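Local coordinates for protein chorismate mutase (Helicobacter pylori, PDB 6AL9) that probably catalyses the rearrangement of chorismate to prephenate, the step that leads toward phenylalanine and tyrosine, as a dimeric all-helical enzyme, at residues A34-Y47 with K81-E93. Sequence-based numbering, arbitrary orientation.
Sequences ALKIALIKQESPIY and KISRKFQENALKE. With PYR (pyruvic acid), chain D; PHB (p-hydroxybenzoic acid), chain E.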
loop_
_atom_site.group_PDB
_atom_site.type_symbol
_atom_site.label_atom_id
_atom_site.label_comp_id
_atom_site.label_asym_id
_atom_site.label_seq_id
_atom_site.Cartn_x
_atom_site.Cartn_y
_atom_site.Cartn_z
ATOM N N ALA B 34 14.297 0.145 -4.018
ATOM C CA ALA B 34 14.840 0.894 -2.893
ATOM C C ALA B 34 16.162 0.289 -2.418
ATOM O O ALA B 34 17.014 0.994 -1.888
ATOM C CB ALA B 34 13.825 0.935 -1.746
ATOM N N LEU B 35 16.306 -1.018 -2.573
ATOM C CA LEU B 35 17.565 -1.677 -2.254
ATOM C C LEU B 35 18.661 -1.132 -3.168
ATOM O O LEU B 35 19.737 -0.752 -2.688
ATOM C CB LEU B 35 17.467 -3.198 -2.430
ATOM C CG LEU B 35 18.762 -3.967 -2.088
ATOM C CD1 LEU B 35 19.303 -3.610 -0.709
ATOM C CD2 LEU B 35 18.515 -5.461 -2.178
ATOM N N LYS B 36 18.372 -1.097 -4.474
ATOM C CA LYS B 36 19.328 -0.568 -5.434
ATOM C C LYS B 36 19.704 0.877 -5.113
ATOM O O LYS B 36 20.887 1.226 -5.165
ATOM C CB LYS B 36 18.787 -0.667 -6.844
ATOM C CG LYS B 36 18.733 -2.093 -7.357
ATOM C CD LYS B 36 17.596 -2.280 -8.357
ATOM C CE LYS B 36 18.058 -2.945 -9.634
ATOM N NZ LYS B 36 17.004 -3.864 -10.140
ATOM N N ILE B 37 18.718 1.707 -4.750
ATOM C CA ILE B 37 18.995 3.096 -4.415
ATOM C C ILE B 37 19.882 3.193 -3.188
ATOM O O ILE B 37 20.819 3.979 -3.164
ATOM C CB ILE B 37 17.709 3.912 -4.184
ATOM C CG1 ILE B 37 16.994 4.199 -5.508
ATOM C CG2 ILE B 37 18.016 5.248 -3.510
ATOM C CD1 ILE B 37 15.530 4.522 -5.318
ATOM N N ALA B 38 19.589 2.406 -2.164
ATOM C CA ALA B 38 20.377 2.459 -0.936
ATOM C C ALA B 38 21.827 2.223 -1.208
ATOM O O ALA B 38 22.680 2.898 -0.637
ATOM C CB ALA B 38 19.896 1.409 0.045
ATOM N N LEU B 39 22.093 1.246 -2.074
ATOM C CA LEU B 39 23.446 0.786 -2.373
ATOM C C LEU B 39 24.239 1.787 -3.183
ATOM O O LEU B 39 25.416 1.948 -2.929
ATOM C CB LEU B 39 23.406 -0.550 -3.131
ATOM C CG LEU B 39 22.871 -1.744 -2.338
ATOM C CD1 LEU B 39 22.805 -2.999 -3.201
ATOM C CD2 LEU B 39 23.709 -1.989 -1.094
ATOM N N ILE B 40 23.609 2.461 -4.143
ATOM C CA ILE B 40 24.285 3.530 -4.873
ATOM C C ILE B 40 24.449 4.816 -4.061
ATOM O O ILE B 40 25.108 5.735 -4.516
ATOM C CB ILE B 40 23.604 3.861 -6.231
ATOM C CG1 ILE B 40 22.214 4.439 -6.029
ATOM C CG2 ILE B 40 23.520 2.624 -7.121
ATOM C CD1 ILE B 40 21.650 5.133 -7.253
ATOM N N LYS B 41 23.874 4.909 -2.871
ATOM C CA LYS B 41 24.047 6.143 -2.109
ATOM C C LYS B 41 24.786 5.942 -0.805
ATOM O O LYS B 41 25.787 6.599 -0.546
ATOM C CB LYS B 41 22.708 6.818 -1.858
ATOM C CG LYS B 41 22.093 7.415 -3.108
ATOM C CD LYS B 41 21.786 8.896 -2.947
ATOM C CE LYS B 41 22.195 9.688 -4.188
ATOM N NZ LYS B 41 22.872 10.985 -3.907
ATOM N N GLN B 42 24.289 5.025 0.012
ATOM C CA GLN B 42 24.849 4.803 1.342
ATOM C C GLN B 42 25.026 6.121 2.057
ATOM O O GLN B 42 26.148 6.512 2.399
ATOM C CB GLN B 42 26.190 4.096 1.247
ATOM C CG GLN B 42 26.046 2.681 0.742
ATOM C CD GLN B 42 27.004 2.363 -0.373
ATOM O OE1 GLN B 42 27.528 3.260 -1.035
ATOM N NE2 GLN B 42 27.236 1.079 -0.591
ATOM N N GLU B 43 23.902 6.810 2.254
ATOM C CA GLU B 43 23.859 8.000 3.106
ATOM C C GLU B 43 23.703 7.603 4.571
ATOM O O GLU B 43 23.136 6.553 4.879
ATOM C CB GLU B 43 22.728 8.936 2.675
ATOM C CG GLU B 43 22.931 9.597 1.318
ATOM C CD GLU B 43 24.317 10.202 1.137
ATOM O OE1 GLU B 43 25.310 9.622 1.632
ATOM O OE2 GLU B 43 24.421 11.260 0.479
ATOM N N SER B 44 24.241 8.424 5.469
ATOM C CA SER B 44 24.267 8.071 6.884
ATOM C C SER B 44 22.852 7.734 7.352
ATOM O O SER B 44 22.625 6.626 7.849
ATOM C CB SER B 44 24.899 9.183 7.725
ATOM O OG SER B 44 26.239 9.421 7.333
ATOM N N PRO B 45 21.898 8.683 7.185
ATOM C CA PRO B 45 20.462 8.427 7.077
ATOM C C PRO B 45 19.926 8.387 5.628
ATOM O O PRO B 45 20.514 8.949 4.710
ATOM C CB PRO B 45 19.855 9.604 7.852
ATOM C CG PRO B 45 20.796 10.717 7.580
ATOM C CD PRO B 45 22.166 10.105 7.479
ATOM N N ILE B 46 18.783 7.728 5.465
ATOM C CA ILE B 46 18.190 7.420 4.165
ATOM C C ILE B 46 17.072 8.421 3.911
ATOM O O ILE B 46 16.562 8.547 2.793
ATOM C CB ILE B 46 17.586 5.994 4.186
ATOM C CG1 ILE B 46 18.685 4.951 4.363
ATOM C CG2 ILE B 46 16.787 5.710 2.932
ATOM C CD1 ILE B 46 19.702 4.939 3.244
ATOM N N TYR B 47 16.691 9.143 4.961
ATOM C CA TYR B 47 15.540 10.040 4.901
ATOM C C TYR B 47 15.794 11.157 3.884
ATOM O O TYR B 47 16.667 12.001 4.099
ATOM C CB TYR B 47 15.292 10.619 6.295
ATOM C CG TYR B 47 14.007 11.416 6.488
ATOM C CD1 TYR B 47 12.817 11.067 5.860
ATOM C CD2 TYR B 47 13.985 12.487 7.367
ATOM C CE1 TYR B 47 11.662 11.789 6.081
ATOM C CE2 TYR B 47 12.833 13.208 7.602
ATOM C CZ TYR B 47 11.681 12.866 6.957
ATOM O OH TYR B 47 10.539 13.606 7.199
ATOM N N LYS B 81 7.989 4.717 5.629
ATOM C CA LYS B 81 8.541 4.013 6.810
ATOM C C LYS B 81 9.047 2.620 6.482
ATOM O O LYS B 81 10.158 2.277 6.848
ATOM C CB LYS B 81 7.536 3.916 7.965
ATOM C CG LYS B 81 7.425 5.224 8.722
ATOM C CD LYS B 81 6.629 5.109 10.010
ATOM C CE LYS B 81 6.308 6.495 10.577
ATOM N NZ LYS B 81 4.938 6.531 11.182
ATOM N N ILE B 82 8.223 1.820 5.819
ATOM C CA ILE B 82 8.649 0.496 5.448
ATOM C C ILE B 82 9.913 0.530 4.576
ATOM O O ILE B 82 10.876 -0.172 4.834
ATOM C CB ILE B 82 7.568 -0.233 4.668
ATOM C CG1 ILE B 82 6.456 -0.703 5.605
ATOM C CG2 ILE B 82 8.173 -1.434 3.944
ATOM C CD1 ILE B 82 5.227 -1.134 4.835
ATOM N N SER B 83 9.886 1.357 3.547
ATOM C CA SER B 83 11.029 1.529 2.644
ATOM C C SER B 83 12.310 2.033 3.325
ATOM O O SER B 83 13.403 1.532 3.038
ATOM C CB SER B 83 10.630 2.461 1.497
ATOM O OG SER B 83 11.685 2.615 0.565
ATOM N N ARG B 84 12.162 3.012 4.217
ATOM C CA ARG B 84 13.284 3.602 4.961
ATOM C C ARG B 84 13.959 2.592 5.880
ATOM O O ARG B 84 15.179 2.428 5.840
ATOM C CB ARG B 84 12.802 4.769 5.834
ATOM C CG ARG B 84 13.418 6.108 5.521
ATOM C CD ARG B 84 12.961 7.171 6.513
ATOM N NE ARG B 84 11.770 7.829 6.008
ATOM C CZ ARG B 84 10.612 7.932 6.667
ATOM N NH1 ARG B 84 10.482 7.442 7.901
ATOM N NH2 ARG B 84 9.573 8.539 6.093
ATOM N N LYS B 85 13.168 1.956 6.740
ATOM C CA LYS B 85 13.678 0.913 7.633
ATOM C C LYS B 85 14.367 -0.220 6.848
ATOM O O LYS B 85 15.424 -0.716 7.243
ATOM C CB LYS B 85 12.544 0.341 8.492
ATOM C CG LYS B 85 12.311 1.098 9.808
ATOM C CD LYS B 85 10.847 1.165 10.249
ATOM C CE LYS B 85 10.154 -0.201 10.140
ATOM N NZ LYS B 85 9.051 -0.450 11.119
ATOM N N PHE B 86 13.759 -0.625 5.738
ATOM C CA PHE B 86 14.300 -1.707 4.939
ATOM C C PHE B 86 15.703 -1.353 4.412
ATOM O O PHE B 86 16.643 -2.158 4.528
ATOM C CB PHE B 86 13.342 -2.039 3.796
ATOM C CG PHE B 86 13.937 -2.933 2.753
ATOM C CD1 PHE B 86 14.230 -4.249 3.044
ATOM C CD2 PHE B 86 14.202 -2.451 1.481
ATOM C CE1 PHE B 86 14.783 -5.068 2.083
ATOM C CE2 PHE B 86 14.749 -3.271 0.516
ATOM C CZ PHE B 86 15.036 -4.574 0.813
ATOM N N GLN B 87 15.830 -0.139 3.860
ATOM C CA GLN B 87 17.092 0.371 3.320
ATOM C C GLN B 87 18.183 0.456 4.398
ATOM O O GLN B 87 19.336 0.056 4.169
ATOM C CB GLN B 87 16.889 1.756 2.700
ATOM C CG GLN B 87 16.264 1.751 1.319
ATOM C CD GLN B 87 15.936 3.155 0.816
ATOM O OE1 GLN B 87 14.958 3.758 1.232
ATOM N NE2 GLN B 87 16.739 3.660 -0.092
ATOM N N GLU B 88 17.800 0.979 5.560
ATOM C CA GLU B 88 18.684 1.040 6.731
ATOM C C GLU B 88 19.209 -0.328 7.088
ATOM O O GLU B 88 20.408 -0.500 7.259
ATOM C CB GLU B 88 17.951 1.608 7.956
ATOM C CG GLU B 88 17.405 3.020 7.777
ATOM C CD GLU B 88 18.478 4.103 7.731
ATOM O OE1 GLU B 88 19.687 3.798 7.843
ATOM O OE2 GLU B 88 18.108 5.280 7.557
ATOM N N ASN B 89 18.307 -1.295 7.225
ATOM C CA ASN B 89 18.695 -2.631 7.618
ATOM C C ASN B 89 19.556 -3.258 6.574
ATOM O O ASN B 89 20.562 -3.822 6.902
ATOM C CB ASN B 89 17.489 -3.497 7.883
ATOM C CG ASN B 89 16.739 -3.063 9.117
ATOM O OD1 ASN B 89 17.331 -2.815 10.178
ATOM N ND2 ASN B 89 15.428 -2.959 8.990
ATOM N N ALA B 90 19.198 -3.116 5.310
ATOM C CA ALA B 90 20.061 -3.586 4.231
ATOM C C ALA B 90 21.490 -3.046 4.353
ATOM O O ALA B 90 22.453 -3.816 4.257
ATOM C CB ALA B 90 19.471 -3.222 2.877
ATOM N N LEU B 91 21.630 -1.737 4.581
ATOM C CA LEU B 91 22.950 -1.105 4.726
ATOM C C LEU B 91 23.724 -1.537 5.980
ATOM O O LEU B 91 24.966 -1.549 5.979
ATOM C CB LEU B 91 22.834 0.424 4.724
ATOM C CG LEU B 91 22.546 1.145 3.411
ATOM C CD1 LEU B 91 22.591 2.643 3.629
ATOM C CD2 LEU B 91 23.508 0.731 2.307
ATOM N N LYS B 92 23.005 -1.859 7.052
ATOM C CA LYS B 92 23.646 -2.334 8.280
ATOM C C LYS B 92 24.323 -3.671 8.079
ATOM O O LYS B 92 25.423 -3.868 8.586
ATOM C CB LYS B 92 22.626 -2.482 9.406
ATOM C CG LYS B 92 22.295 -1.172 10.094
ATOM C CD LYS B 92 21.334 -1.363 11.266
ATOM C CE LYS B 92 21.330 -0.141 12.180
ATOM N NZ LYS B 92 20.138 -0.099 13.075
ATOM N N GLU B 93 23.630 -4.586 7.392
ATOM C CA GLU B 93 24.085 -5.963 7.222
ATOM C C GLU B 93 25.100 -6.106 6.097
ATOM O O GLU B 93 26.010 -6.951 6.176
ATOM C CB GLU B 93 22.923 -6.899 6.935
ATOM C CG GLU B 93 23.345 -8.355 6.965
ATOM C CD GLU B 93 22.266 -9.288 6.482
ATOM O OE1 GLU B 93 21.123 -8.817 6.309
ATOM O OE2 GLU B 93 22.566 -10.489 6.268
HETATM C C PYR D . 15.279 7.943 -2.594
HETATM O O PYR D . 15.726 8.986 -2.060
HETATM O OXT PYR D . 14.848 7.978 -3.772
HETATM C CA PYR D . 15.278 6.691 -1.812
HETATM O O3 PYR D . 15.970 6.597 -0.804
HETATM C CB PYR D . 14.437 5.527 -2.251
HETATM C "C1'" PHB E . 11.213 5.751 -1.800
HETATM O "O1'" PHB E . 10.309 6.224 -2.521
HETATM O "O2'" PHB E . 11.655 4.592 -1.977
HETATM C C1 PHB E . 11.770 6.609 -0.699
HETATM C C2 PHB E . 12.354 6.043 0.441
HETATM C C3 PHB E . 12.866 6.859 1.451
HETATM C C4 PHB E . 12.795 8.244 1.317
HETATM C C5 PHB E . 12.217 8.808 0.178
HETATM C C6 PHB E . 11.705 7.994 -0.827
HETATM O O4 PHB E . 13.280 9.059 2.292
#
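A38 and Q87 lie where the backbones come close, 5.8 Å between their CA atoms, as helix 34-41 crosses helix 81-93 at -52° with 9.3 Å between the axes; beyond Q42 the chain turns back and brings I46 onto the second helix. Q87 is packed between helix 34-41 and the returning loop. With CG anti to the carbonyl carbon and the chain extended beyond it, the residue carries its amide across to lie between A34 CB and I46 CG2, while CG packs on A38 CB. Q87 NE2 gives a nearly straight hydrogen bond (3.1 Å, 166°) to O3 of pyruvate, and Q87 OE1 lies beside the ring of p-hydroxybenzoate. I37 CD1 packs on the pyruvate, 3.4 Å from its methyl CB. S83 OG touches A34 CB and donates to O2' of the p-hydroxybenzoate carboxylate.

I46 CD1 meets L91 CD1 tip to tip at 3.7 Å, and I46 CG1 slides past the bent side chain of E88, whose OE2 accepts a long, bent hydrogen bond from I46 N (3.3 Å) on the syn side but out of the carboxylate plane. L91 CD2 reaches Q42 CG and A38 O. Y47 runs alongside R84, CD1 3.4 Å from NE, with ring and guanidinium planes 71° apart; Y47 CE1 lies over one guanidinium face, O4 of p-hydroxybenzoate sits at the guanidinium edge, near its plane, and R84 NH2 forms a salt bridge with E52. L35 CD1 rests on A90 CB and its CB on the F86 ring.

The contact forms one wall of a ligand pocket in the helical AroQ-type fold. Helix 49-61 supplies R51, E52 and I55, R30 belongs to helix 9-41, and R13 of the second subunit also binds the pyruvate, while H66 of that subunit meets F86 edge-to-face.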